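PDB 4HB9: similarities with probable monooxygenase from Photorhabdus luminescens, which binds FAD and probably acts as a flavin-dependent monooxygenase of the aromatic-ring-hydroxylase type. Local coordinates for residues Thr131-Tyr135 / Lys167-Tyr172; Phe175-Phe179 / Arg300-Leu305; Leu316-His321 / Thr333-Ala338. All coordinates share one frame; numbering follows the deposited sequence.

Along the chain the three contacts follow one another without nesting or crossing. Contact 1 closes first: its loop of 31 residues runs from strand 132-137 through two further strands and the parallel-sheet strand 157-160 to helix 167-172. The next few residues open contact 2, whose 120-residue excursion through most of the mixed sheet returns on strand 295-301. Contact 3 then closes a short loop: 11 residues separate its segments, the last three already in helix 330-349. In space, R169 of contact 1 probably hydrogen-bonds A319 O of contact 3, and I176 of contact 2 packs on I320. Contacts 1 and 3 both meet FAD, at its adenine and at its pyrophosphate and ribityl chain.

Contact 1 of 3, residues Thr131-Tyr135 / Lys167-Tyr172; sequences TFVRY and KVRKQY. With FAD (flavin-adenine dinucleotide), chain B; EDO (1,2-ethanediol), chain J.
The side-chain amide of Q171 pairs with the backbone of Y135 at both ends. Y135 N gives its hydrogen to Q171 OE1 at 3.1 Å, and Q171 NE2 donates to Y135 O at 2.8 Å, almost straight (174°) and in the amide plane. A water shared with V133 O is a second donor to Q171 OE1. CG of Q171 is anti to the backbone N (chi1 -179°) and the chain runs straight on, laying the amide over one face of the Y135 ring, planes 9° apart and NE2 over the centre. F132 faces the helix too: V168 CG2 sits over its ring, 3.8 Å from the centroid, with K167 CB at the edge. The backbone of F132 hydrogen-bonds the adenine edge of FAD, F132 N donating to N1A at 2.9 Å and F132 O accepting from N6A at 3.2 Å. A second water donates to F132 O; K167 NZ binds it weakly. Y172 OH bonds S311 OG. Helix 167-172 lies against the edge strand 132-137, where V133 and R134 form a classic beta bulge opposite F146; F132 and V168 reach I7 of strand 3-7, and Y135 and Y172 reach V313 of strand 313-315.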
loop_
_atom_site.group_PDB
_atom_site.type_symbol
_atom_site.label_atom_id
_atom_site.label_comp_id
_atom_site.label_asym_id
_atom_site.label_seq_id
_atom_site.Cartn_x
_atom_site.Cartn_y
_atom_site.Cartn_z
ATOM N N THR A 131 7.383 -11.524 -16.009
ATOM C CA THR A 131 6.424 -10.449 -16.230
ATOM C C THR A 131 5.194 -11.002 -16.934
ATOM O O THR A 131 5.256 -11.356 -18.110
ATOM C CB THR A 131 7.052 -9.322 -17.092
ATOM O OG1 THR A 131 8.130 -8.737 -16.370
ATOM C CG2 THR A 131 6.055 -8.230 -17.427
ATOM N N PHE A 132 4.075 -11.036 -16.219
ATOM C CA PHE A 132 2.815 -11.452 -16.781
ATOM C C PHE A 132 2.414 -10.527 -17.936
ATOM O O PHE A 132 2.526 -9.304 -17.836
ATOM C CB PHE A 132 1.724 -11.461 -15.714
ATOM C CG PHE A 132 0.356 -11.578 -16.271
ATOM C CD1 PHE A 132 -0.248 -12.811 -16.397
ATOM C CD2 PHE A 132 -0.316 -10.455 -16.717
ATOM C CE1 PHE A 132 -1.518 -12.923 -16.938
ATOM C CE2 PHE A 132 -1.583 -10.552 -17.259
ATOM C CZ PHE A 132 -2.192 -11.792 -17.364
ATOM N N VAL A 133 1.956 -11.129 -19.029
ATOM C CA VAL A 133 1.457 -10.390 -20.195
ATOM C C VAL A 133 -0.029 -10.714 -20.453
ATOM O O VAL A 133 -0.837 -9.814 -20.665
ATOM C CB VAL A 133 2.297 -10.715 -21.454
ATOM C CG1 VAL A 133 1.656 -10.137 -22.711
ATOM C CG2 VAL A 133 3.729 -10.199 -21.297
ATOM N N ARG A 134 -0.399 -11.990 -20.421
ATOM C CA ARG A 134 -1.792 -12.399 -20.594
ATOM C C ARG A 134 -2.028 -13.824 -20.150
ATOM O O ARG A 134 -1.096 -14.574 -19.934
ATOM C CB ARG A 134 -2.238 -12.248 -22.063
ATOM C CG ARG A 134 -1.558 -13.201 -23.018
ATOM C CD ARG A 134 -1.899 -12.900 -24.485
ATOM N NE ARG A 134 -1.076 -13.745 -25.349
ATOM C CZ ARG A 134 -1.434 -14.936 -25.820
ATOM N NH1 ARG A 134 -2.633 -15.452 -25.552
ATOM N NH2 ARG A 134 -0.587 -15.615 -26.577
ATOM N N TYR A 135 -3.298 -14.193 -20.026
ATOM C CA TYR A 135 -3.664 -15.565 -19.805
ATOM C C TYR A 135 -4.672 -16.050 -20.835
ATOM O O TYR A 135 -5.357 -15.233 -21.489
ATOM C CB TYR A 135 -4.255 -15.742 -18.412
ATOM C CG TYR A 135 -5.568 -15.035 -18.204
ATOM C CD1 TYR A 135 -6.776 -15.632 -18.583
ATOM C CD2 TYR A 135 -5.612 -13.782 -17.615
ATOM C CE1 TYR A 135 -7.990 -14.993 -18.381
ATOM C CE2 TYR A 135 -6.814 -13.131 -17.400
ATOM C CZ TYR A 135 -7.998 -13.733 -17.792
ATOM O OH TYR A 135 -9.190 -13.098 -17.568
ATOM N N LYS A 167 -2.308 -5.846 -15.017
ATOM C CA LYS A 167 -2.661 -6.383 -16.340
ATOM C C LYS A 167 -3.664 -7.518 -16.235
ATOM O O LYS A 167 -4.454 -7.723 -17.147
ATOM C CB LYS A 167 -1.432 -6.891 -17.098
ATOM C CG LYS A 167 -0.375 -5.850 -17.391
ATOM C CD LYS A 167 -0.911 -4.616 -18.087
ATOM C CE LYS A 167 0.187 -3.564 -18.261
ATOM N NZ LYS A 167 1.382 -4.107 -18.983
ATOM N N VAL A 168 -3.646 -8.254 -15.125
ATOM C CA VAL A 168 -4.628 -9.306 -14.920
ATOM C C VAL A 168 -6.013 -8.694 -14.858
ATOM O O VAL A 168 -6.918 -9.192 -15.524
ATOM C CB VAL A 168 -4.365 -10.148 -13.658
ATOM C CG1 VAL A 168 -5.445 -11.215 -13.487
ATOM C CG2 VAL A 168 -2.998 -10.785 -13.742
ATOM N N ARG A 169 -6.181 -7.638 -14.048
ATOM C CA ARG A 169 -7.471 -6.934 -13.954
ATOM C C ARG A 169 -7.876 -6.354 -15.308
ATOM O O ARG A 169 -9.050 -6.415 -15.702
ATOM C CB ARG A 169 -7.441 -5.775 -12.935
ATOM C CG ARG A 169 -8.817 -5.111 -12.755
ATOM C CD ARG A 169 -8.798 -3.678 -12.239
ATOM N NE ARG A 169 -7.997 -2.749 -13.047
ATOM C CZ ARG A 169 -6.897 -2.118 -12.629
ATOM N NH1 ARG A 169 -6.254 -1.286 -13.439
ATOM N NH2 ARG A 169 -6.417 -2.319 -11.410
ATOM N N LYS A 170 -6.908 -5.785 -16.007
ATOM C CA LYS A 170 -7.201 -5.138 -17.288
ATOM C C LYS A 170 -7.735 -6.169 -18.291
ATOM O O LYS A 170 -8.588 -5.847 -19.108
ATOM C CB LYS A 170 -5.972 -4.403 -17.827
ATOM C CG LYS A 170 -5.717 -3.024 -17.221
ATOM C CD LYS A 170 -4.321 -2.528 -17.603
ATOM C CE LYS A 170 -4.132 -1.024 -17.530
ATOM N NZ LYS A 170 -4.830 -0.375 -16.397
ATOM N N GLN A 171 -7.259 -7.407 -18.201
ATOM C CA GLN A 171 -7.737 -8.465 -19.083
ATOM C C GLN A 171 -9.038 -9.047 -18.596
ATOM O O GLN A 171 -9.953 -9.219 -19.390
ATOM C CB GLN A 171 -6.725 -9.574 -19.252
ATOM C CG GLN A 171 -7.240 -10.634 -20.199
ATOM C CD GLN A 171 -6.279 -11.756 -20.495
ATOM O OE1 GLN A 171 -5.045 -11.609 -20.427
ATOM N NE2 GLN A 171 -6.847 -12.890 -20.871
ATOM N N TYR A 172 -9.135 -9.324 -17.293
ATOM C CA TYR A 172 -10.274 -10.004 -16.732
ATOM C C TYR A 172 -11.499 -9.101 -16.588
ATOM O O TYR A 172 -12.611 -9.532 -16.904
ATOM C CB TYR A 172 -9.904 -10.624 -15.373
ATOM C CG TYR A 172 -10.980 -11.473 -14.732
ATOM C CD1 TYR A 172 -11.697 -12.414 -15.469
ATOM C CD2 TYR A 172 -11.274 -11.350 -13.382
ATOM C CE1 TYR A 172 -12.669 -13.205 -14.875
ATOM C CE2 TYR A 172 -12.242 -12.132 -12.778
ATOM C CZ TYR A 172 -12.945 -13.054 -13.531
ATOM O OH TYR A 172 -13.892 -13.835 -12.916
HETATM P PA FAD B . 2.164 -4.340 -4.399
HETATM O O1A FAD B . 2.611 -4.519 -2.972
HETATM O O2A FAD B . 2.379 -3.114 -5.221
HETATM O O5B FAD B . 2.688 -5.600 -5.235
HETATM C C5B FAD B . 2.456 -5.736 -6.625
HETATM C C4B FAD B . 3.536 -6.680 -7.115
HETATM O O4B FAD B . 3.203 -7.109 -8.447
HETATM C C3B FAD B . 4.937 -6.039 -7.163
HETATM O O3B FAD B . 5.929 -6.903 -6.606
HETATM C C2B FAD B . 5.138 -5.826 -8.650
HETATM O O2B FAD B . 6.485 -5.828 -9.087
HETATM C C1B FAD B . 4.374 -7.026 -9.228
HETATM N N9A FAD B . 3.942 -6.903 -10.622
HETATM C C8A FAD B . 3.322 -5.845 -11.209
HETATM N N7A FAD B . 3.005 -6.123 -12.506
HETATM C C5A FAD B . 3.443 -7.379 -12.738
HETATM C C6A FAD B . 3.432 -8.268 -13.916
HETATM N N6A FAD B . 2.895 -7.780 -15.058
HETATM N N1A FAD B . 3.987 -9.492 -13.801
HETATM C C2A FAD B . 4.499 -9.927 -12.627
HETATM N N3A FAD B . 4.544 -9.178 -11.507
HETATM C C4A FAD B . 4.030 -7.903 -11.510
HETATM N N1 FAD B . -0.751 0.909 3.122
HETATM C C2 FAD B . -1.155 0.743 4.402
HETATM O O2 FAD B . -2.052 -0.117 4.709
HETATM N N3 FAD B . -0.605 1.481 5.384
HETATM C C4 FAD B . 0.305 2.442 5.195
HETATM O O4 FAD B . 0.759 3.092 6.175
HETATM C C4X FAD B . 0.761 2.711 3.829
HETATM N N5 FAD B . 1.697 3.661 3.544
HETATM C C5X FAD B . 2.072 3.870 2.261
HETATM C C6 FAD B . 3.007 4.851 1.951
HETATM C C7 FAD B . 3.416 5.079 0.635
HETATM C C7M FAD B . 4.437 6.150 0.298
HETATM C C8 FAD B . 2.839 4.274 -0.454
HETATM C C8M FAD B . 3.270 4.488 -1.889
HETATM C C9 FAD B . 1.903 3.289 -0.151
HETATM C C9A FAD B . 1.490 3.046 1.159
HETATM N N10 FAD B . 0.537 2.047 1.459
HETATM C C10 FAD B . 0.146 1.860 2.780
HETATM C "C1'" FAD B . -0.113 1.232 0.412
HETATM C "C2'" FAD B . 0.564 -0.119 0.195
HETATM O "O2'" FAD B . 1.964 0.032 0.027
HETATM C "C3'" FAD B . -0.028 -0.774 -1.051
HETATM O "O3'" FAD B . -1.444 -0.600 -1.029
HETATM C "C4'" FAD B . 0.288 -2.263 -1.074
HETATM O "O4'" FAD B . 1.620 -2.414 -1.526
HETATM C "C5'" FAD B . -0.630 -3.036 -1.996
HETATM O "O5'" FAD B . -0.239 -4.392 -1.932
HETATM P P FAD B . -0.337 -5.260 -3.284
HETATM O O1P FAD B . 0.240 -6.603 -2.902
HETATM O O2P FAD B . -1.735 -5.151 -3.831
HETATM O O3P FAD B . 0.574 -4.560 -4.404
HETATM C C1 EDO J . -16.587 -12.161 -15.456
HETATM O O1 EDO J . -16.035 -13.476 -15.505
HETATM C C2 EDO J . -15.503 -11.136 -15.748
HETATM O O2 EDO J . -14.928 -11.333 -17.044
HETATM O O HOH W 1 3.077 -6.946 -19.088
HETATM O O HOH W 2 -3.582 -9.427 -20.832
#

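Contact 2 of 3, residues Phe175-Phe179 / Arg300-Leu305; sequences FIERF and RSMPHL. With EDO (1,2-ethanediol), chain C.
An antiparallel hydrogen-bonded pair, F179 with S301, joins the start of strand 179-191 to the end of strand 295-301, one of the two outermost strands of the mixed sheet. F179 N donates to S301 O at 2.8 Å, and S301 N returns a bond of 2.9 Å to F179 O. The F179 ring folds back over its partner strand: CG stands between the backbone N and the carbonyl carbon (chi1 63°), S301 CA lies over one face, and P303 N meets the edge in plane. S301 CB makes an off-centre CH-pi contact, 4.2 Å from the ring centroid. R178 and R300 extend side by side in the same direction with their guanidinium planes stacked, 15° apart; how closely they lie is doubtful, because carbons of the two are modelled too near each other. R300 NE also has a long, weak ion pair with D180. On the 175-178 side of the pair, the two segments make no further backbone hydrogen bonds. E177 O is buried against P303 CD, at 3.1 Å, with no hydrogen-bond partner in the model. I176 supplies the apolar end of the contact, its CD1 meeting L305 CD2 at 3.9 Å. Around this junction, I176 and L305 both rest on I320 of helix 318-321, M302 and R178 touch M323, and S301 and L305 lie against the long helix 355-386, on V374 and R367.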
loop_
_atom_site.group_PDB
_atom_site.type_symbol
_atom_site.label_atom_id
_atom_site.label_comp_id
_atom_site.label_asym_id
_atom_site.label_seq_id
_atom_site.Cartn_x
_atom_site.Cartn_y
_atom_site.Cartn_z
ATOM N N PHE A 175 -13.649 -3.334 -17.999
ATOM C CA PHE A 175 -14.530 -2.171 -17.907
ATOM C C PHE A 175 -14.405 -1.382 -16.599
ATOM O O PHE A 175 -14.959 -0.291 -16.492
ATOM C CB PHE A 175 -15.975 -2.583 -18.191
ATOM C CG PHE A 175 -16.172 -3.097 -19.593
ATOM C CD1 PHE A 175 -15.949 -2.261 -20.686
ATOM C CD2 PHE A 175 -16.553 -4.414 -19.828
ATOM C CE1 PHE A 175 -16.114 -2.725 -21.980
ATOM C CE2 PHE A 175 -16.718 -4.886 -21.121
ATOM C CZ PHE A 175 -16.500 -4.040 -22.196
ATOM N N ILE A 176 -13.667 -1.907 -15.619
ATOM C CA ILE A 176 -13.352 -1.133 -14.416
ATOM C C ILE A 176 -12.391 0.000 -14.775
ATOM O O ILE A 176 -11.254 -0.242 -15.215
ATOM C CB ILE A 176 -12.728 -2.002 -13.317
ATOM C CG1 ILE A 176 -13.782 -2.949 -12.757
ATOM C CG2 ILE A 176 -12.155 -1.119 -12.194
ATOM C CD1 ILE A 176 -13.222 -4.041 -11.869
ATOM N N GLU A 177 -12.844 1.235 -14.575
ATOM C CA GLU A 177 -12.064 2.415 -14.964
ATOM C C GLU A 177 -11.907 3.372 -13.779
ATOM O O GLU A 177 -12.849 3.596 -13.054
ATOM C CB GLU A 177 -12.726 3.129 -16.153
ATOM C CG GLU A 177 -14.195 3.505 -15.936
ATOM C CD GLU A 177 -14.915 3.931 -17.218
ATOM O OE1 GLU A 177 -14.240 4.310 -18.211
ATOM O OE2 GLU A 177 -16.171 3.889 -17.231
ATOM N N ARG A 178 -10.707 3.922 -13.604
ATOM C CA ARG A 178 -10.424 4.887 -12.545
ATOM C C ARG A 178 -10.900 6.260 -12.967
ATOM O O ARG A 178 -11.029 6.525 -14.166
ATOM C CB ARG A 178 -8.923 4.946 -12.259
ATOM C CG ARG A 178 -8.130 5.728 -13.299
ATOM C CD ARG A 178 -6.663 5.324 -13.364
ATOM N NE ARG A 178 -5.890 6.258 -14.176
ATOM C CZ ARG A 178 -4.556 6.349 -14.176
ATOM N NH1 ARG A 178 -3.817 5.564 -13.390
ATOM N NH2 ARG A 178 -3.959 7.253 -14.949
ATOM N N PHE A 179 -11.153 7.139 -11.993
ATOM C CA PHE A 179 -11.397 8.548 -12.302
ATOM C C PHE A 179 -10.502 9.442 -11.440
ATOM O O PHE A 179 -10.025 9.021 -10.393
ATOM C CB PHE A 179 -12.871 8.927 -12.128
ATOM C CG PHE A 179 -13.384 8.778 -10.721
ATOM C CD1 PHE A 179 -13.323 9.848 -9.817
ATOM C CD2 PHE A 179 -13.942 7.583 -10.297
ATOM C CE1 PHE A 179 -13.796 9.713 -8.539
ATOM C CE2 PHE A 179 -14.414 7.448 -9.006
ATOM C CZ PHE A 179 -14.334 8.512 -8.123
ATOM N N ARG A 300 -6.474 9.154 -7.692
ATOM C CA ARG A 300 -7.455 8.537 -8.561
ATOM C C ARG A 300 -8.279 7.567 -7.731
ATOM O O ARG A 300 -7.833 7.107 -6.670
ATOM C CB ARG A 300 -6.762 7.877 -9.751
ATOM C CG ARG A 300 -6.101 8.922 -10.637
ATOM C CD ARG A 300 -5.356 8.347 -11.824
ATOM N NE ARG A 300 -4.598 9.386 -12.539
ATOM C CZ ARG A 300 -3.327 9.735 -12.305
ATOM N NH1 ARG A 300 -2.602 9.139 -11.360
ATOM N NH2 ARG A 300 -2.770 10.699 -13.037
ATOM N N SER A 301 -9.514 7.325 -8.153
ATOM C CA SER A 301 -10.382 6.408 -7.417
ATOM C C SER A 301 -11.169 5.598 -8.434
ATOM O O SER A 301 -10.908 5.693 -9.624
ATOM C CB SER A 301 -11.303 7.188 -6.477
ATOM O OG SER A 301 -12.037 6.352 -5.609
HETATM N N MSE A 302 -12.141 4.823 -7.977
HETATM C CA MSE A 302 -12.925 4.013 -8.908
HETATM C C MSE A 302 -14.349 3.996 -8.471
HETATM O O MSE A 302 -14.663 4.228 -7.301
HETATM C CB MSE A 302 -12.377 2.596 -9.040
HETATM C CG MSE A 302 -12.523 1.804 -7.752
HETATM SE SE MSE A 302 -11.814 0.004 -8.081
HETATM C CE MSE A 302 -10.156 0.367 -7.100
ATOM N N PRO A 303 -15.245 3.753 -9.425
ATOM C CA PRO A 303 -16.616 3.702 -8.970
ATOM C C PRO A 303 -16.888 2.445 -8.135
ATOM O O PRO A 303 -16.038 1.566 -7.997
ATOM C CB PRO A 303 -17.437 3.744 -10.258
ATOM C CG PRO A 303 -16.504 3.428 -11.369
ATOM C CD PRO A 303 -15.094 3.569 -10.881
ATOM N N HIS A 304 -18.074 2.408 -7.565
ATOM C CA HIS A 304 -18.570 1.278 -6.792
ATOM C C HIS A 304 -18.399 -0.023 -7.589
ATOM O O HIS A 304 -18.688 -0.081 -8.796
ATOM C CB HIS A 304 -20.036 1.572 -6.461
ATOM C CG HIS A 304 -20.709 0.552 -5.599
ATOM N ND1 HIS A 304 -20.823 0.695 -4.231
ATOM C CD2 HIS A 304 -21.409 -0.560 -5.922
ATOM C CE1 HIS A 304 -21.518 -0.319 -3.745
ATOM N NE2 HIS A 304 -21.876 -1.098 -4.750
ATOM N N LEU A 305 -17.853 -1.041 -6.927
ATOM C CA LEU A 305 -17.612 -2.334 -7.572
ATOM C C LEU A 305 -18.890 -3.131 -7.555
ATOM O O LEU A 305 -19.439 -3.389 -6.493
ATOM C CB LEU A 305 -16.540 -3.139 -6.840
ATOM C CG LEU A 305 -15.086 -2.750 -7.020
ATOM C CD1 LEU A 305 -14.218 -3.659 -6.149
ATOM C CD2 LEU A 305 -14.697 -2.857 -8.489
HETATM C C1 EDO C . -16.140 -5.890 -15.794
HETATM O O1 EDO C . -15.273 -5.488 -16.859
HETATM C C2 EDO C . -16.641 -4.674 -15.012
HETATM O O2 EDO C . -17.044 -5.047 -13.682
#

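Contact 3 of 3, residues Leu316-His321 / Thr333-Ala338; sequences LGDAIH and TALRDA. With FAD (flavin-adenine dinucleotide), chain B; EDO (1,2-ethanediol), chain G.
D337 OD1 is gripped by H321 NE2, which donates at 2.9 Å to its syn lone pair from close to the imidazole plane, and by Y369 OH. The other oxygen, OD2, takes the hydrogen of G317 N at 2.8 Å through its anti lone pair. The carboxylate meets the ring at its edge, the two planes 27° apart. Over one face of that ring T333 CG2 makes a CH-pi contact, 3.3 Å from the centroid; being anti to the backbone N (chi1 -53° for OG1), this methyl points at the imidazole while OG1 bonds S329 O. L316 CB packs on D337 CB. G317, with positive phi, is the N-cap of helix 318-321, and its CA lies 3.3 Å from FAD O2P and 3.8 Å from A334 CB. D318 N donates to FAD O2P at 2.8 Å, and D318 OD2 accepts from the ribityl O3', consistent with the GD motif of FAD-dependent aromatic hydroxylases. The three donors would stabilise negative charge on the buried D337, whose carboxylate fixes the rotation of the H321 ring and probably keeps a hydrogen on NE2. Through G317, D337 probably helps hold the turn that presents D318 N to the FAD phosphate.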
loop_
_atom_site.group_PDB
_atom_site.type_symbol
_atom_site.label_atom_id
_atom_site.label_comp_id
_atom_site.label_asym_id
_atom_site.label_seq_id
_atom_site.Cartn_x
_atom_site.Cartn_y
_atom_site.Cartn_z
ATOM N N LEU A 316 -6.585 -9.620 -6.105
ATOM C CA LEU A 316 -6.501 -9.101 -4.747
ATOM C C LEU A 316 -5.622 -7.867 -4.641
ATOM O O LEU A 316 -4.927 -7.525 -5.566
ATOM C CB LEU A 316 -6.099 -10.162 -3.714
ATOM C CG LEU A 316 -4.721 -10.755 -3.559
ATOM C CD1 LEU A 316 -3.682 -9.787 -2.984
ATOM C CD2 LEU A 316 -4.858 -11.946 -2.622
ATOM N N GLY A 317 -5.733 -7.177 -3.521
ATOM C CA GLY A 317 -4.917 -6.002 -3.266
ATOM C C GLY A 317 -5.278 -4.819 -4.135
ATOM O O GLY A 317 -6.447 -4.646 -4.508
ATOM N N ASP A 318 -4.263 -4.002 -4.441
ATOM C CA ASP A 318 -4.409 -2.801 -5.273
ATOM C C ASP A 318 -4.942 -3.088 -6.679
ATOM O O ASP A 318 -5.623 -2.234 -7.254
ATOM C CB ASP A 318 -3.095 -2.021 -5.355
ATOM C CG ASP A 318 -2.772 -1.244 -4.053
ATOM O OD1 ASP A 318 -3.606 -1.227 -3.126
ATOM O OD2 ASP A 318 -1.673 -0.646 -3.965
ATOM N N ALA A 319 -4.674 -4.281 -7.205
ATOM C CA ALA A 319 -5.251 -4.728 -8.474
ATOM C C ALA A 319 -6.749 -4.482 -8.566
ATOM O O ALA A 319 -7.269 -4.219 -9.656
ATOM C CB ALA A 319 -4.945 -6.201 -8.728
ATOM N N ILE A 320 -7.438 -4.564 -7.435
ATOM C CA ILE A 320 -8.876 -4.388 -7.404
ATOM C C ILE A 320 -9.355 -3.307 -6.411
ATOM O O ILE A 320 -10.508 -2.885 -6.500
ATOM C CB ILE A 320 -9.557 -5.774 -7.180
ATOM C CG1 ILE A 320 -11.066 -5.701 -7.402
ATOM C CG2 ILE A 320 -9.247 -6.325 -5.806
ATOM C CD1 ILE A 320 -11.474 -5.330 -8.811
ATOM N N HIS A 321 -8.469 -2.826 -5.527
ATOM C CA HIS A 321 -8.793 -1.862 -4.450
ATOM C C HIS A 321 -8.353 -0.426 -4.616
ATOM O O HIS A 321 -8.971 0.468 -4.037
ATOM C CB HIS A 321 -8.055 -2.246 -3.159
ATOM C CG HIS A 321 -8.626 -3.421 -2.488
ATOM N ND1 HIS A 321 -9.953 -3.489 -2.155
ATOM C CD2 HIS A 321 -8.075 -4.594 -2.119
ATOM C CE1 HIS A 321 -10.193 -4.655 -1.585
ATOM N NE2 HIS A 321 -9.074 -5.348 -1.575
ATOM N N THR A 333 -5.453 -3.683 3.441
ATOM C CA THR A 333 -6.539 -4.287 2.639
ATOM C C THR A 333 -6.032 -5.450 1.788
ATOM O O THR A 333 -6.711 -6.483 1.685
ATOM C CB THR A 333 -7.267 -3.229 1.799
ATOM O OG1 THR A 333 -7.672 -2.172 2.662
ATOM C CG2 THR A 333 -8.509 -3.809 1.203
ATOM N N ALA A 334 -4.829 -5.315 1.216
ATOM C CA ALA A 334 -4.196 -6.425 0.510
ATOM C C ALA A 334 -3.989 -7.661 1.418
ATOM O O ALA A 334 -4.251 -8.814 1.015
ATOM C CB ALA A 334 -2.876 -5.999 -0.094
ATOM N N LEU A 335 -3.543 -7.415 2.641
ATOM C CA LEU A 335 -3.385 -8.469 3.641
ATOM C C LEU A 335 -4.724 -9.100 4.025
ATOM O O LEU A 335 -4.845 -10.320 4.096
ATOM C CB LEU A 335 -2.693 -7.912 4.891
ATOM C CG LEU A 335 -1.242 -7.536 4.665
ATOM C CD1 LEU A 335 -0.706 -6.729 5.855
ATOM C CD2 LEU A 335 -0.398 -8.770 4.378
ATOM N N ARG A 336 -5.716 -8.253 4.279
ATOM C CA ARG A 336 -7.060 -8.708 4.563
ATOM C C ARG A 336 -7.598 -9.637 3.460
ATOM O O ARG A 336 -8.197 -10.671 3.767
ATOM C CB ARG A 336 -7.978 -7.502 4.697
ATOM C CG ARG A 336 -9.334 -7.795 5.273
ATOM C CD ARG A 336 -10.061 -6.485 5.501
ATOM N NE ARG A 336 -11.405 -6.696 6.014
ATOM C CZ ARG A 336 -12.252 -5.710 6.322
ATOM N NH1 ARG A 336 -11.901 -4.441 6.177
ATOM N NH2 ARG A 336 -13.446 -6.000 6.794
ATOM N N ASP A 337 -7.431 -9.224 2.205
ATOM C CA ASP A 337 -7.807 -10.048 1.044
ATOM C C ASP A 337 -7.085 -11.405 1.069
ATOM O O ASP A 337 -7.690 -12.454 0.825
ATOM C CB ASP A 337 -7.426 -9.400 -0.274
ATOM C CG ASP A 337 -8.230 -8.139 -0.621
ATOM O OD1 ASP A 337 -9.250 -7.791 0.024
ATOM O OD2 ASP A 337 -7.791 -7.464 -1.573
ATOM N N ALA A 338 -5.794 -11.381 1.368
ATOM C CA ALA A 338 -4.965 -12.605 1.351
ATOM C C ALA A 338 -5.433 -13.624 2.384
ATOM O O ALA A 338 -5.546 -14.825 2.096
ATOM C CB ALA A 338 -3.492 -12.254 1.541
HETATM P PA FAD B . 2.164 -4.340 -4.399
HETATM O O1A FAD B . 2.611 -4.519 -2.972
HETATM O O2A FAD B . 2.379 -3.114 -5.221
HETATM O O5B FAD B . 2.688 -5.600 -5.235
HETATM C C5B FAD B . 2.456 -5.736 -6.625
HETATM C C4B FAD B . 3.536 -6.680 -7.115
HETATM O O4B FAD B . 3.203 -7.109 -8.447
HETATM C C3B FAD B . 4.937 -6.039 -7.163
HETATM O O3B FAD B . 5.929 -6.903 -6.606
HETATM C C2B FAD B . 5.138 -5.826 -8.650
HETATM O O2B FAD B . 6.485 -5.828 -9.087
HETATM C C1B FAD B . 4.374 -7.026 -9.228
HETATM N N9A FAD B . 3.942 -6.903 -10.622
HETATM C C8A FAD B . 3.322 -5.845 -11.209
HETATM N N7A FAD B . 3.005 -6.123 -12.506
HETATM C C5A FAD B . 3.443 -7.379 -12.738
HETATM C C6A FAD B . 3.432 -8.268 -13.916
HETATM N N6A FAD B . 2.895 -7.780 -15.058
HETATM N N1A FAD B . 3.987 -9.492 -13.801
HETATM C C2A FAD B . 4.499 -9.927 -12.627
HETATM N N3A FAD B . 4.544 -9.178 -11.507
HETATM C C4A FAD B . 4.030 -7.903 -11.510
HETATM N N1 FAD B . -0.751 0.909 3.122
HETATM C C2 FAD B . -1.155 0.743 4.402
HETATM O O2 FAD B . -2.052 -0.117 4.709
HETATM N N3 FAD B . -0.605 1.481 5.384
HETATM C C4 FAD B . 0.305 2.442 5.195
HETATM O O4 FAD B . 0.759 3.092 6.175
HETATM C C4X FAD B . 0.761 2.711 3.829
HETATM N N5 FAD B . 1.697 3.661 3.544
HETATM C C5X FAD B . 2.072 3.870 2.261
HETATM C C6 FAD B . 3.007 4.851 1.951
HETATM C C7 FAD B . 3.416 5.079 0.635
HETATM C C7M FAD B . 4.437 6.150 0.298
HETATM C C8 FAD B . 2.839 4.274 -0.454
HETATM C C8M FAD B . 3.270 4.488 -1.889
HETATM C C9 FAD B . 1.903 3.289 -0.151
HETATM C C9A FAD B . 1.490 3.046 1.159
HETATM N N10 FAD B . 0.537 2.047 1.459
HETATM C C10 FAD B . 0.146 1.860 2.780
HETATM C "C1'" FAD B . -0.113 1.232 0.412
HETATM C "C2'" FAD B . 0.564 -0.119 0.195
HETATM O "O2'" FAD B . 1.964 0.032 0.027
HETATM C "C3'" FAD B . -0.028 -0.774 -1.051
HETATM O "O3'" FAD B . -1.444 -0.600 -1.029
HETATM C "C4'" FAD B . 0.288 -2.263 -1.074
HETATM O "O4'" FAD B . 1.620 -2.414 -1.526
HETATM C "C5'" FAD B . -0.630 -3.036 -1.996
HETATM O "O5'" FAD B . -0.239 -4.392 -1.932
HETATM P P FAD B . -0.337 -5.260 -3.284
HETATM O O1P FAD B . 0.240 -6.603 -2.902
HETATM O O2P FAD B . -1.735 -5.151 -3.831
HETATM O O3P FAD B . 0.574 -4.560 -4.404
HETATM C C1 EDO G . -8.040 -1.448 6.239
HETATM O O1 EDO G . -8.783 -1.033 7.385
HETATM C C2 EDO G . -8.148 -2.957 6.119
HETATM O O2 EDO G . -9.314 -3.317 5.400
#